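PDB 2BSF: sigma C capsid protein from Avian reovirus, which attaches the virus to host cells as the outer-capsid fibre and induces apoptosis, this chain being its C-terminal receptor-binding region. Local coordinates for residues Val128-Asp133 with Ala163-Leu168; Asp65-Ala70 with Ser82-Leu87; Arg55-Ser60 with Leu95-Leu100; Gln49-Ala54 with Asp102-Pro107. All coordinates share one frame; numbering follows the deposited sequence.

Contact 1: Val128-Asp133 with Ala163-Leu168; sequences VSFTRD and ANIRSL
F130 lies against I165 where the ends of strands 124-132 and 163-175 run antiparallel in the receptor-binding beta-barrel. The CD1 methyl of I165 sits over one ring face, 4.1 Å from the centroid of the F130 ring and 18° off its normal, a CH-pi contact displaced toward the rim; I165 CB and CG2 run along F130 CD1 and CE1. The ring of F130 is placed against I165 by a chi1 of 56°, with CG between its own N and carbonyl carbon. On the same buried side, V128 CG1 meets L168 CD1 at 3.5 Å, and F155 of strand 150-156 touches V128, I165 and L168. Further out, R132 extends from CG to NE and lays its guanidinium flat beneath a methyl: A163 CB stands 3.4 Å above the plane, over its centre. The polar end of R132 is held by the carbonyl O of T157. T131 faces the other way, its CG2 3.8 Å from S167 CB, while a water joins T131 OG1 to S167 OG. T131 and R166 form the hydrogen-bonded pair, with T131 N to R166 O at 2.9 Å and R166 N to T131 O at 3.1 Å. The chemistry is thus two-sided: an apolar side of V128, F130, I165 and L168, with R132 at its outer end, and hydroxyls and carbonyls bridged by water on the side of T131.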
loop_
_atom_site.group_PDB
_atom_site.type_symbol
_atom_site.label_atom_id
_atom_site.label_comp_id
_atom_site.label_asym_id
_atom_site.label_seq_id
_atom_site.Cartn_x
_atom_site.Cartn_y
_atom_site.Cartn_z
ATOM N N VAL A 128 13.404 -10.004 -3.070
ATOM C CA VAL A 128 14.377 -10.911 -2.428
ATOM C C VAL A 128 15.804 -10.422 -2.743
ATOM O O VAL A 128 16.061 -9.986 -3.844
ATOM C CB VAL A 128 14.190 -12.326 -3.010
ATOM C CG1 VAL A 128 15.268 -13.268 -2.494
ATOM C CG2 VAL A 128 12.819 -12.860 -2.616
ATOM N N SER A 129 16.730 -10.493 -1.803
ATOM C CA SER A 129 18.129 -10.287 -2.147
ATOM C C SER A 129 18.964 -11.126 -1.188
ATOM O O SER A 129 18.510 -11.469 -0.105
ATOM C CB SER A 129 18.515 -8.796 -2.075
ATOM O OG SER A 129 18.793 -8.458 -0.760
ATOM N N PHE A 130 20.179 -11.464 -1.591
ATOM C CA PHE A 130 21.049 -12.280 -0.761
ATOM C C PHE A 130 22.450 -12.152 -1.348
ATOM O O PHE A 130 22.634 -11.659 -2.473
ATOM C CB PHE A 130 20.584 -13.753 -0.755
ATOM C CG PHE A 130 20.487 -14.348 -2.134
ATOM C CD1 PHE A 130 21.606 -14.925 -2.740
ATOM C CD2 PHE A 130 19.288 -14.295 -2.857
ATOM C CE1 PHE A 130 21.531 -15.459 -4.051
ATOM C CE2 PHE A 130 19.203 -14.810 -4.173
ATOM C CZ PHE A 130 20.314 -15.393 -4.761
ATOM N N THR A 131 23.440 -12.605 -0.593
ATOM C CA THR A 131 24.816 -12.583 -1.080
ATOM C C THR A 131 25.221 -14.020 -1.358
ATOM O O THR A 131 24.891 -14.950 -0.595
ATOM C CB THR A 131 25.777 -11.995 -0.038
ATOM O OG1 THR A 131 25.818 -12.874 1.076
ATOM C CG2 THR A 131 25.302 -10.690 0.453
ATOM N N ARG A 132 25.935 -14.219 -2.452
ATOM C CA ARG A 132 26.477 -15.542 -2.760
ATOM C C ARG A 132 27.878 -15.343 -3.362
ATOM O O ARG A 132 28.020 -14.597 -4.318
ATOM C CB ARG A 132 25.567 -16.267 -3.730
ATOM C CG ARG A 132 26.121 -17.616 -4.271
ATOM C CD ARG A 132 25.344 -18.058 -5.514
ATOM N NE ARG A 132 25.898 -19.269 -6.134
ATOM C CZ ARG A 132 25.200 -20.348 -6.493
ATOM N NH1 ARG A 132 23.860 -20.412 -6.340
ATOM N NH2 ARG A 132 25.849 -21.368 -7.032
ATOM N N ASP A 133 28.892 -16.019 -2.815
ATOM C CA ASP A 133 30.320 -15.779 -3.221
ATOM C C ASP A 133 30.650 -14.302 -3.335
ATOM O O ASP A 133 31.172 -13.864 -4.374
ATOM C CB ASP A 133 30.671 -16.450 -4.562
ATOM C CG ASP A 133 30.330 -17.924 -4.582
ATOM O OD1 ASP A 133 30.620 -18.610 -3.563
ATOM O OD2 ASP A 133 29.765 -18.396 -5.605
ATOM N N ALA A 163 25.656 -24.598 -3.084
ATOM C CA ALA A 163 26.200 -23.337 -2.660
ATOM C C ALA A 163 25.480 -22.896 -1.393
ATOM O O ALA A 163 24.468 -23.503 -0.975
ATOM C CB ALA A 163 26.051 -22.335 -3.751
ATOM N N ASN A 164 26.022 -21.878 -0.742
ATOM C CA ASN A 164 25.403 -21.388 0.489
ATOM C C ASN A 164 25.121 -19.908 0.324
ATOM O O ASN A 164 26.028 -19.134 0.132
ATOM C CB ASN A 164 26.298 -21.630 1.727
ATOM C CG ASN A 164 26.613 -23.099 1.940
ATOM O OD1 ASN A 164 27.558 -23.624 1.348
ATOM N ND2 ASN A 164 25.818 -23.783 2.775
ATOM N N ILE A 165 23.857 -19.517 0.419
ATOM C CA ILE A 165 23.524 -18.095 0.308
ATOM C C ILE A 165 23.321 -17.507 1.724
ATOM O O ILE A 165 22.951 -18.232 2.644
ATOM C CB ILE A 165 22.298 -17.875 -0.647
ATOM C CG1 ILE A 165 20.985 -18.371 -0.010
ATOM C CG2 ILE A 165 22.578 -18.547 -2.032
ATOM C CD1 ILE A 165 19.724 -18.000 -0.823
ATOM N N ARG A 166 23.559 -16.209 1.877
ATOM C CA ARG A 166 23.525 -15.553 3.176
ATOM C C ARG A 166 22.880 -14.186 3.022
ATOM O O ARG A 166 22.678 -13.738 1.916
ATOM C CB ARG A 166 24.979 -15.333 3.679
ATOM C CG ARG A 166 25.719 -16.604 3.886
ATOM C CD ARG A 166 27.151 -16.364 4.332
ATOM N NE ARG A 166 27.665 -17.648 4.772
ATOM C CZ ARG A 166 28.302 -18.507 3.988
ATOM N NH1 ARG A 166 28.556 -18.195 2.708
ATOM N NH2 ARG A 166 28.711 -19.672 4.496
ATOM N N SER A 167 22.640 -13.492 4.134
ATOM C CA SER A 167 22.104 -12.129 4.093
ATOM C C SER A 167 20.844 -12.043 3.213
ATOM O O SER A 167 20.651 -11.076 2.471
ATOM C CB SER A 167 23.196 -11.155 3.615
ATOM O OG SER A 167 24.255 -11.213 4.539
ATOM N N LEU A 168 19.982 -13.063 3.330
ATOM C CA LEU A 168 18.753 -13.137 2.554
ATOM C C LEU A 168 17.774 -12.179 3.177
ATOM O O LEU A 168 17.515 -12.254 4.397
ATOM C CB LEU A 168 18.187 -14.562 2.575
ATOM C CG LEU A 168 16.793 -14.827 1.956
ATOM C CD1 LEU A 168 16.726 -14.648 0.420
ATOM C CD2 LEU A 168 16.389 -16.237 2.330
HETATM O O HOH W 1 21.011 -9.012 0.765
HETATM O O HOH W 2 27.365 -16.075 0.869
HETATM O O HOH W 3 26.636 -10.791 3.140
HETATM O O HOH W 4 28.504 -18.233 -1.032
#

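Contact 2: Asp65-Ala70 with Ser82-Leu87; sequences DMTVNA and SSTGNL
T67 and S82 form a hydrogen-bonded pair in the beta hairpin of strands 63-73 and 76-84, part of the antiparallel barrel of the receptor-binding domain. T67 N donates to S82 O at 2.7 Å, and S82 N to T67 O at 2.9 Å. Two residues along, T84 N reaches D65 O at 3.0 Å; that same carbonyl oxygen also receives the CA-H of S83. Beyond this bond the two chains are joined through water, which accepts from D65 N and donates to T84 O. Between these pairs M66 and S83 face the other side of the sheet. The M66 chain is bent twice: chi2 (-61°) brings SD to 3.7 Å from S83 CB, and chi3 (-70°) turns M66 CE toward S83 N at 3.8 Å. The S83 hydroxyl oxygen is engaged by L168 N of strand 163-175, so this residue ties the hairpin to its next neighbour in the sheet. On the T67 face, a chi1 of 50° puts T84 OG1 3.5 Å from D65 CB. Two waters meet T84 OG1 there: one, 2.8 Å from T84 OG1, links it to T67 OG1, and the other donates to D65 OD2 at 2.6 Å.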
loop_
_atom_site.group_PDB
_atom_site.type_symbol
_atom_site.label_atom_id
_atom_site.label_comp_id
_atom_site.label_asym_id
_atom_site.label_seq_id
_atom_site.Cartn_x
_atom_site.Cartn_y
_atom_site.Cartn_z
ATOM N N ASP A 65 16.774 -19.432 9.429
ATOM C CA ASP A 65 16.090 -18.588 10.403
ATOM C C ASP A 65 15.964 -17.202 9.845
ATOM O O ASP A 65 16.964 -16.625 9.396
ATOM C CB ASP A 65 16.939 -18.433 11.673
ATOM C CG ASP A 65 16.967 -19.693 12.535
ATOM O OD1 ASP A 65 16.208 -20.660 12.265
ATOM O OD2 ASP A 65 17.747 -19.678 13.506
ATOM N N MET A 66 14.760 -16.648 9.929
ATOM C CA MET A 66 14.502 -15.290 9.441
ATOM C C MET A 66 14.074 -14.476 10.627
ATOM O O MET A 66 13.251 -14.918 11.402
ATOM C CB MET A 66 13.379 -15.276 8.357
ATOM C CG MET A 66 13.644 -16.202 7.120
ATOM S SD MET A 66 15.138 -15.763 6.210
ATOM C CE MET A 66 14.701 -14.195 5.449
ATOM N N THR A 67 14.649 -13.288 10.759
ATOM C CA THR A 67 14.182 -12.319 11.728
ATOM C C THR A 67 13.131 -11.483 11.000
ATOM O O THR A 67 13.423 -10.868 9.964
ATOM C CB THR A 67 15.342 -11.415 12.184
ATOM O OG1 THR A 67 16.273 -12.222 12.914
ATOM C CG2 THR A 67 14.830 -10.276 13.075
ATOM N N VAL A 68 11.908 -11.504 11.536
ATOM C CA VAL A 68 10.755 -10.914 10.866
ATOM C C VAL A 68 10.202 -9.758 11.686
ATOM O O VAL A 68 10.000 -9.861 12.894
ATOM C CB VAL A 68 9.640 -11.976 10.563
ATOM C CG1 VAL A 68 8.476 -11.392 9.775
ATOM C CG2 VAL A 68 10.185 -13.148 9.790
ATOM N N ASN A 69 9.955 -8.653 11.011
ATOM C CA ASN A 69 9.075 -7.636 11.526
ATOM C C ASN A 69 7.859 -7.621 10.635
ATOM O O ASN A 69 7.987 -7.511 9.412
ATOM C CB ASN A 69 9.761 -6.274 11.491
ATOM C CG ASN A 69 10.662 -6.057 12.711
ATOM O OD1 ASN A 69 10.210 -5.637 13.763
ATOM N ND2 ASN A 69 11.919 -6.354 12.561
ATOM N N ALA A 70 6.697 -7.723 11.255
ATOM C CA ALA A 70 5.427 -7.681 10.547
ATOM C C ALA A 70 4.711 -6.443 11.008
ATOM O O ALA A 70 4.333 -6.339 12.173
ATOM C CB ALA A 70 4.609 -8.947 10.832
ATOM N N SER A 82 14.982 -10.695 7.481
ATOM C CA SER A 82 16.412 -10.748 7.262
ATOM C C SER A 82 16.919 -12.070 7.848
ATOM O O SER A 82 16.534 -12.431 8.961
ATOM C CB SER A 82 17.033 -9.588 8.048
ATOM O OG SER A 82 18.335 -9.381 7.599
ATOM N N SER A 83 17.766 -12.795 7.118
ATOM C CA SER A 83 18.242 -14.107 7.597
ATOM C C SER A 83 19.388 -14.012 8.610
ATOM O O SER A 83 20.184 -13.080 8.619
ATOM C CB SER A 83 18.699 -14.982 6.415
ATOM O OG SER A 83 19.872 -14.452 5.783
ATOM N N THR A 84 19.521 -15.046 9.418
ATOM C CA THR A 84 20.777 -15.275 10.124
ATOM C C THR A 84 21.247 -16.664 9.681
ATOM O O THR A 84 20.445 -17.626 9.617
ATOM C CB THR A 84 20.567 -15.237 11.662
ATOM O OG1 THR A 84 19.467 -16.096 11.982
ATOM C CG2 THR A 84 20.219 -13.800 12.147
ATOM N N GLY A 85 22.529 -16.775 9.349
ATOM C CA GLY A 85 23.073 -18.054 8.933
ATOM C C GLY A 85 23.110 -18.196 7.419
ATOM O O GLY A 85 22.822 -17.246 6.679
ATOM N N ASN A 86 23.490 -19.379 6.959
ATOM C CA ASN A 86 23.518 -19.647 5.524
ATOM C C ASN A 86 22.363 -20.604 5.174
ATOM O O ASN A 86 21.887 -21.382 6.023
ATOM C CB ASN A 86 24.901 -20.186 5.095
ATOM C CG ASN A 86 25.068 -21.662 5.400
ATOM O OD1 ASN A 86 24.499 -22.507 4.717
ATOM N ND2 ASN A 86 25.819 -21.973 6.439
ATOM N N LEU A 87 21.861 -20.481 3.960
ATOM C CA LEU A 87 20.952 -21.481 3.405
ATOM C C LEU A 87 21.684 -22.268 2.316
ATOM O O LEU A 87 22.261 -21.690 1.393
ATOM C CB LEU A 87 19.708 -20.828 2.779
ATOM C CG LEU A 87 18.740 -21.769 2.058
ATOM C CD1 LEU A 87 17.900 -22.570 3.095
ATOM C CD2 LEU A 87 17.869 -20.949 1.089
HETATM O O HOH W 5 19.624 -20.214 9.934
HETATM O O HOH W 6 19.245 -17.832 14.489
HETATM O O HOH W 7 16.928 -15.090 12.520
#

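Contact 3: Arg55-Ser60 with Leu95-Leu100; sequences RGTNGS and LLTFDL
T57 and T97 meet through their hydroxyls on strands 46-58 and 93-104, antiparallel neighbours in the beta-barrel of the receptor-binding domain. From T57 CB outward, all three side-chain atoms converge on T97 OG1. CB itself lies 3.6 Å from T97 OG1. Its OG1 stands between the backbone N and the carbonyl carbon (chi1 48°), a rotation that carries T57 OG1 across to T97 OG1 at 2.7 Å; either hydroxyl could be the donor. In another direction T57 OG1 passes L95 CB. The remaining branch, T57 CG2, is anti to the carbonyl carbon; it lies 3.2 Å from T97 OG1 and also meets T97 CB. The two threonine side chains cross at about a right angle. T97 OG1 has a second partner in the hydroxyl of T152 on strand 150-156, and the threonine pair therefore continues onto a third strand. Along the backbone, R55 and T97 exchange both of their N-H...O bonds, and T57 N reaches L95 O at 2.9 Å. G56 pairs with L96, whose side chain lies on the other face of the sheet, its CD1 resting against G56 N. The side chain of R55 leads away from this contact to a salt bridge with D102. Toward the turn at G59, two consecutive residues, T57 and N58, lie opposite L95. There L95 CD1 covers N58 at its CB and ND2, and L95 N closes the pairing with a bond to N58 O, 2.9 Å long and nearly straight at 168°.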
loop_
_atom_site.group_PDB
_atom_site.type_symbol
_atom_site.label_atom_id
_atom_site.label_comp_id
_atom_site.label_asym_id
_atom_site.label_seq_id
_atom_site.Cartn_x
_atom_site.Cartn_y
_atom_site.Cartn_z
ATOM N N ARG A 55 11.600 -23.049 5.285
ATOM C CA ARG A 55 12.093 -24.356 4.837
ATOM C C ARG A 55 12.269 -24.427 3.319
ATOM O O ARG A 55 11.355 -24.085 2.577
ATOM C CB ARG A 55 11.115 -25.468 5.261
ATOM C CG ARG A 55 10.791 -25.519 6.717
ATOM C CD ARG A 55 9.887 -26.740 7.054
ATOM N NE ARG A 55 9.627 -26.787 8.484
ATOM C CZ ARG A 55 10.347 -27.463 9.385
ATOM N NH1 ARG A 55 11.392 -28.200 9.009
ATOM N NH2 ARG A 55 10.019 -27.384 10.677
ATOM N N GLY A 56 13.448 -24.853 2.868
ATOM C CA GLY A 56 13.687 -25.151 1.473
ATOM C C GLY A 56 12.823 -26.349 1.120
ATOM O O GLY A 56 12.826 -27.341 1.852
ATOM N N THR A 57 12.039 -26.215 0.040
ATOM C CA THR A 57 11.051 -27.233 -0.380
ATOM C C THR A 57 11.264 -27.693 -1.821
ATOM O O THR A 57 10.564 -28.606 -2.271
ATOM C CB THR A 57 9.561 -26.799 -0.138
ATOM O OG1 THR A 57 9.328 -25.473 -0.630
ATOM C CG2 THR A 57 9.219 -26.810 1.373
ATOM N N ASN A 58 12.245 -27.095 -2.513
ATOM C CA ASN A 58 12.719 -27.499 -3.855
ATOM C C ASN A 58 13.965 -26.679 -4.143
ATOM O O ASN A 58 13.979 -25.482 -3.829
ATOM C CB ASN A 58 11.691 -27.196 -4.959
ATOM C CG ASN A 58 12.137 -27.722 -6.324
ATOM O OD1 ASN A 58 11.933 -28.899 -6.636
ATOM N ND2 ASN A 58 12.775 -26.860 -7.132
ATOM N N GLY A 59 15.006 -27.301 -4.698
ATOM C CA GLY A 59 16.305 -26.632 -4.870
ATOM C C GLY A 59 17.051 -26.383 -3.542
ATOM O O GLY A 59 18.085 -25.689 -3.506
ATOM N N SER A 60 16.523 -26.967 -2.467
ATOM C CA SER A 60 17.099 -26.925 -1.115
ATOM C C SER A 60 16.296 -27.842 -0.196
ATOM O O SER A 60 15.051 -27.896 -0.282
ATOM C CB SER A 60 17.074 -25.484 -0.566
ATOM O OG SER A 60 17.565 -25.452 0.747
ATOM N N LEU A 95 12.810 -22.837 -3.782
ATOM C CA LEU A 95 11.486 -22.577 -3.210
ATOM C C LEU A 95 11.627 -22.583 -1.710
ATOM O O LEU A 95 12.154 -23.549 -1.136
ATOM C CB LEU A 95 10.460 -23.627 -3.652
ATOM C CG LEU A 95 9.767 -23.385 -5.001
ATOM C CD1 LEU A 95 10.764 -23.476 -6.176
ATOM C CD2 LEU A 95 8.581 -24.381 -5.209
ATOM N N LEU A 96 11.188 -21.485 -1.091
ATOM C CA LEU A 96 11.308 -21.277 0.351
ATOM C C LEU A 96 9.942 -21.033 0.946
ATOM O O LEU A 96 9.233 -20.107 0.568
ATOM C CB LEU A 96 12.250 -20.111 0.642
ATOM C CG LEU A 96 12.880 -19.985 2.020
ATOM C CD1 LEU A 96 13.806 -21.195 2.412
ATOM C CD2 LEU A 96 13.635 -18.641 2.006
ATOM N N THR A 97 9.591 -21.912 1.877
ATOM C CA THR A 97 8.256 -22.034 2.394
ATOM C C THR A 97 8.154 -21.412 3.774
ATOM O O THR A 97 9.014 -21.619 4.625
ATOM C CB THR A 97 7.869 -23.519 2.409
ATOM O OG1 THR A 97 7.792 -23.943 1.056
ATOM C CG2 THR A 97 6.489 -23.730 3.084
ATOM N N PHE A 98 7.090 -20.645 3.966
ATOM C CA PHE A 98 6.831 -19.922 5.200
ATOM C C PHE A 98 5.491 -20.430 5.778
ATOM O O PHE A 98 4.400 -20.028 5.349
ATOM C CB PHE A 98 6.805 -18.423 4.900
ATOM C CG PHE A 98 8.158 -17.856 4.586
ATOM C CD1 PHE A 98 8.681 -17.915 3.279
ATOM C CD2 PHE A 98 8.915 -17.254 5.593
ATOM C CE1 PHE A 98 9.949 -17.399 2.996
ATOM C CE2 PHE A 98 10.182 -16.743 5.308
ATOM C CZ PHE A 98 10.703 -16.837 4.034
ATOM N N ASP A 99 5.590 -21.369 6.717
ATOM C CA ASP A 99 4.395 -21.945 7.346
ATOM C C ASP A 99 4.234 -21.352 8.749
ATOM O O ASP A 99 5.218 -21.349 9.500
ATOM C CB ASP A 99 4.659 -23.452 7.449
ATOM C CG ASP A 99 3.545 -24.208 8.124
ATOM O OD1 ASP A 99 2.725 -23.616 8.865
ATOM O OD2 ASP A 99 3.505 -25.406 7.872
ATOM N N LEU A 100 3.031 -20.871 9.119
ATOM C CA LEU A 100 2.849 -20.263 10.454
ATOM C C LEU A 100 3.348 -21.136 11.615
ATOM O O LEU A 100 3.823 -20.611 12.634
ATOM C CB LEU A 100 1.383 -19.852 10.713
ATOM C CG LEU A 100 0.790 -18.740 9.840
ATOM C CD1 LEU A 100 -0.642 -18.485 10.295
ATOM C CD2 LEU A 100 1.680 -17.451 9.900
#

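Contact 4: Gln49-Ala54 with Asp102-Pro107; sequences QFRWMA and DITHIP
I103 packs against both F50 and W52. Its CG1 stands over the face of the indole, 3.5 Å from the centroid of the five-membered ring of W52 and 5° off the normal, a CH-pi contact of almost vertical approach. With chi1 at -70°, CG1 is anti to the carbonyl carbon and CG2 anti to the backbone N, which sends the two branches to different rings: I103 CG2 lies 3.6 Å from F50 CD1. CD1 of I103 reaches on to F50 CE1. The F50 ring edge is met in plane by W52 CE3, and L113 touches both F50 and I103. P107 CG adds a looser contact at F50 CD2, in a poorly ordered part of the chain. The indole N-H of W52 is bonded to the carbonyl O of D99. All this lies on the inner side of strands 46-58 and 93-104, paired antiparallel in the barrel of the receptor-binding domain, with W52 and I103 as a non-hydrogen-bonded pair. Next to it R51 and T104 bond in both directions, T104 N to R51 O at 2.9 Å and R51 N to T104 O at 3.2 Å. D102 O takes the N-H of M53 at 3.0 Å and accepts a bond from a water that in turn accepts from R51 NE. A second water lies 2.8 Å from D102 OD2, on the carboxylate that R55 engages, and also near M53 O.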
loop_
_atom_site.group_PDB
_atom_site.type_symbol
_atom_site.label_atom_id
_atom_site.label_comp_id
_atom_site.label_asym_id
_atom_site.label_seq_id
_atom_site.Cartn_x
_atom_site.Cartn_y
_atom_site.Cartn_z
ATOM N N GLN A 49 7.468 -8.802 16.049
ATOM C CA GLN A 49 8.837 -9.196 15.791
ATOM C C GLN A 49 8.960 -10.627 16.225
ATOM O O GLN A 49 8.624 -10.972 17.342
ATOM C CB GLN A 49 9.810 -8.362 16.615
ATOM C CG GLN A 49 9.664 -6.854 16.409
ATOM C CD GLN A 49 10.718 -6.073 17.156
ATOM O OE1 GLN A 49 10.410 -5.323 18.074
ATOM N NE2 GLN A 49 11.976 -6.274 16.785
ATOM N N PHE A 50 9.467 -11.469 15.354
ATOM C CA PHE A 50 9.539 -12.879 15.702
ATOM C C PHE A 50 10.543 -13.528 14.787
ATOM O O PHE A 50 11.017 -12.921 13.825
ATOM C CB PHE A 50 8.133 -13.572 15.639
ATOM C CG PHE A 50 7.383 -13.355 14.329
ATOM C CD1 PHE A 50 7.653 -14.163 13.202
ATOM C CD2 PHE A 50 6.415 -12.358 14.222
ATOM C CE1 PHE A 50 6.976 -13.963 12.007
ATOM C CE2 PHE A 50 5.723 -12.151 13.023
ATOM C CZ PHE A 50 6.016 -12.952 11.912
ATOM N N ARG A 51 10.887 -14.767 15.099
ATOM C CA ARG A 51 11.745 -15.524 14.254
ATOM C C ARG A 51 10.895 -16.512 13.456
ATOM O O ARG A 51 10.000 -17.146 13.989
ATOM C CB ARG A 51 12.788 -16.228 15.079
ATOM C CG ARG A 51 13.800 -17.003 14.247
ATOM C CD ARG A 51 14.593 -17.890 15.182
ATOM N NE ARG A 51 13.794 -19.021 15.674
ATOM C CZ ARG A 51 13.893 -19.531 16.909
ATOM N NH1 ARG A 51 14.727 -18.991 17.803
ATOM N NH2 ARG A 51 13.144 -20.575 17.265
ATOM N N TRP A 52 11.180 -16.622 12.169
ATOM C CA TRP A 52 10.450 -17.532 11.323
ATOM C C TRP A 52 11.478 -18.473 10.726
ATOM O O TRP A 52 12.340 -18.029 9.992
ATOM C CB TRP A 52 9.742 -16.757 10.175
ATOM C CG TRP A 52 8.517 -17.494 9.630
ATOM C CD1 TRP A 52 8.303 -18.864 9.606
ATOM C CD2 TRP A 52 7.372 -16.902 9.023
ATOM N NE1 TRP A 52 7.078 -19.141 9.042
ATOM C CE2 TRP A 52 6.476 -17.958 8.692
ATOM C CE3 TRP A 52 6.993 -15.576 8.752
ATOM C CZ2 TRP A 52 5.233 -17.727 8.075
ATOM C CZ3 TRP A 52 5.769 -15.344 8.158
ATOM C CH2 TRP A 52 4.888 -16.426 7.820
ATOM N N MET A 53 11.398 -19.767 11.012
ATOM C CA MET A 53 12.288 -20.678 10.333
ATOM C C MET A 53 11.627 -21.093 8.998
ATOM O O MET A 53 10.618 -21.781 8.985
ATOM C CB MET A 53 12.636 -21.892 11.231
ATOM C CG MET A 53 13.758 -22.778 10.645
ATOM S SD MET A 53 14.064 -24.269 11.599
ATOM C CE MET A 53 12.487 -25.122 11.461
ATOM N N ALA A 54 12.200 -20.644 7.887
ATOM C CA ALA A 54 11.701 -20.943 6.554
ATOM C C ALA A 54 12.307 -22.282 6.118
ATOM O O ALA A 54 13.420 -22.584 6.499
ATOM C CB ALA A 54 12.139 -19.821 5.588
ATOM N N ASP A 102 5.995 -22.640 11.892
ATOM C CA ASP A 102 7.438 -22.475 12.110
ATOM C C ASP A 102 7.853 -21.115 12.648
ATOM O O ASP A 102 9.027 -20.779 12.621
ATOM C CB ASP A 102 8.214 -22.813 10.835
ATOM C CG ASP A 102 8.027 -24.257 10.425
ATOM O OD1 ASP A 102 8.202 -25.142 11.283
ATOM O OD2 ASP A 102 7.706 -24.502 9.246
ATOM N N ILE A 103 6.899 -20.333 13.131
ATOM C CA ILE A 103 7.210 -19.080 13.807
ATOM C C ILE A 103 7.442 -19.388 15.285
ATOM O O ILE A 103 6.659 -20.131 15.898
ATOM C CB ILE A 103 6.047 -18.108 13.722
ATOM C CG1 ILE A 103 5.886 -17.596 12.298
ATOM C CG2 ILE A 103 6.150 -17.017 14.797
ATOM C CD1 ILE A 103 4.617 -16.821 12.101
ATOM N N THR A 104 8.514 -18.819 15.849
ATOM C CA THR A 104 8.700 -18.792 17.314
ATOM C C THR A 104 8.718 -17.373 17.891
ATOM O O THR A 104 9.332 -16.430 17.337
ATOM C CB THR A 104 9.886 -19.631 17.813
ATOM O OG1 THR A 104 11.030 -19.370 17.001
ATOM C CG2 THR A 104 9.541 -21.114 17.756
ATOM N N HIS A 105 8.151 -17.311 19.093
ATOM C CA HIS A 105 7.092 -16.378 19.462
ATOM C C HIS A 105 5.909 -17.129 18.850
ATOM O O HIS A 105 5.959 -18.351 18.722
ATOM C CB HIS A 105 7.262 -14.949 18.897
ATOM C CG HIS A 105 8.005 -14.015 19.812
ATOM N ND1 HIS A 105 9.358 -14.130 20.063
ATOM C CD2 HIS A 105 7.579 -12.953 20.543
ATOM C CE1 HIS A 105 9.731 -13.185 20.910
ATOM N NE2 HIS A 105 8.671 -12.457 21.216
ATOM N N ILE A 106 4.867 -16.393 18.505
ATOM C CA ILE A 106 3.626 -16.820 17.832
ATOM C C ILE A 106 2.731 -15.749 18.376
ATOM O O ILE A 106 2.249 -15.860 19.511
ATOM C CB ILE A 106 3.031 -18.277 18.095
ATOM C CG1 ILE A 106 3.236 -18.798 19.536
ATOM C CG2 ILE A 106 3.500 -19.272 17.017
ATOM C CD1 ILE A 106 1.930 -19.089 20.311
ATOM N N PRO A 107 2.584 -14.655 17.606
ATOM C CA PRO A 107 1.847 -13.493 18.103
ATOM C C PRO A 107 0.427 -13.898 18.506
ATOM O O PRO A 107 -0.116 -14.861 17.960
ATOM C CB PRO A 107 1.853 -12.544 16.900
ATOM C CG PRO A 107 3.063 -12.980 16.093
ATOM C CD PRO A 107 3.088 -14.449 16.234
HETATM O O HOH W 8 11.299 -20.377 14.525
HETATM O O HOH W 9 8.141 -22.397 7.484
#

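Overall arrangement
All four contacts belong to one curled antiparallel sheet, the barrel at the C-terminal end of the chain. Contacts 3 and 4 lie on the same two strands, 46-58 and 93-104, with centres 15 Å apart, and are tied by the R55-D102 salt bridge (NH2 to OD1, 2.9 Å). Contact 2 is nested within the loops they close and adjoins contact 4, 10 Å between centres, through the backbone pairing of strands 46-58 and 63-73. Contact 1 continues the sheet beyond contact 2, with centres about 12 Å apart, where L168 O meets S83 N at 2.8 Å. Contacts 1 and 4 do not touch. The zinc ion, bound by E3 and H8, belongs to the N-terminal end instead.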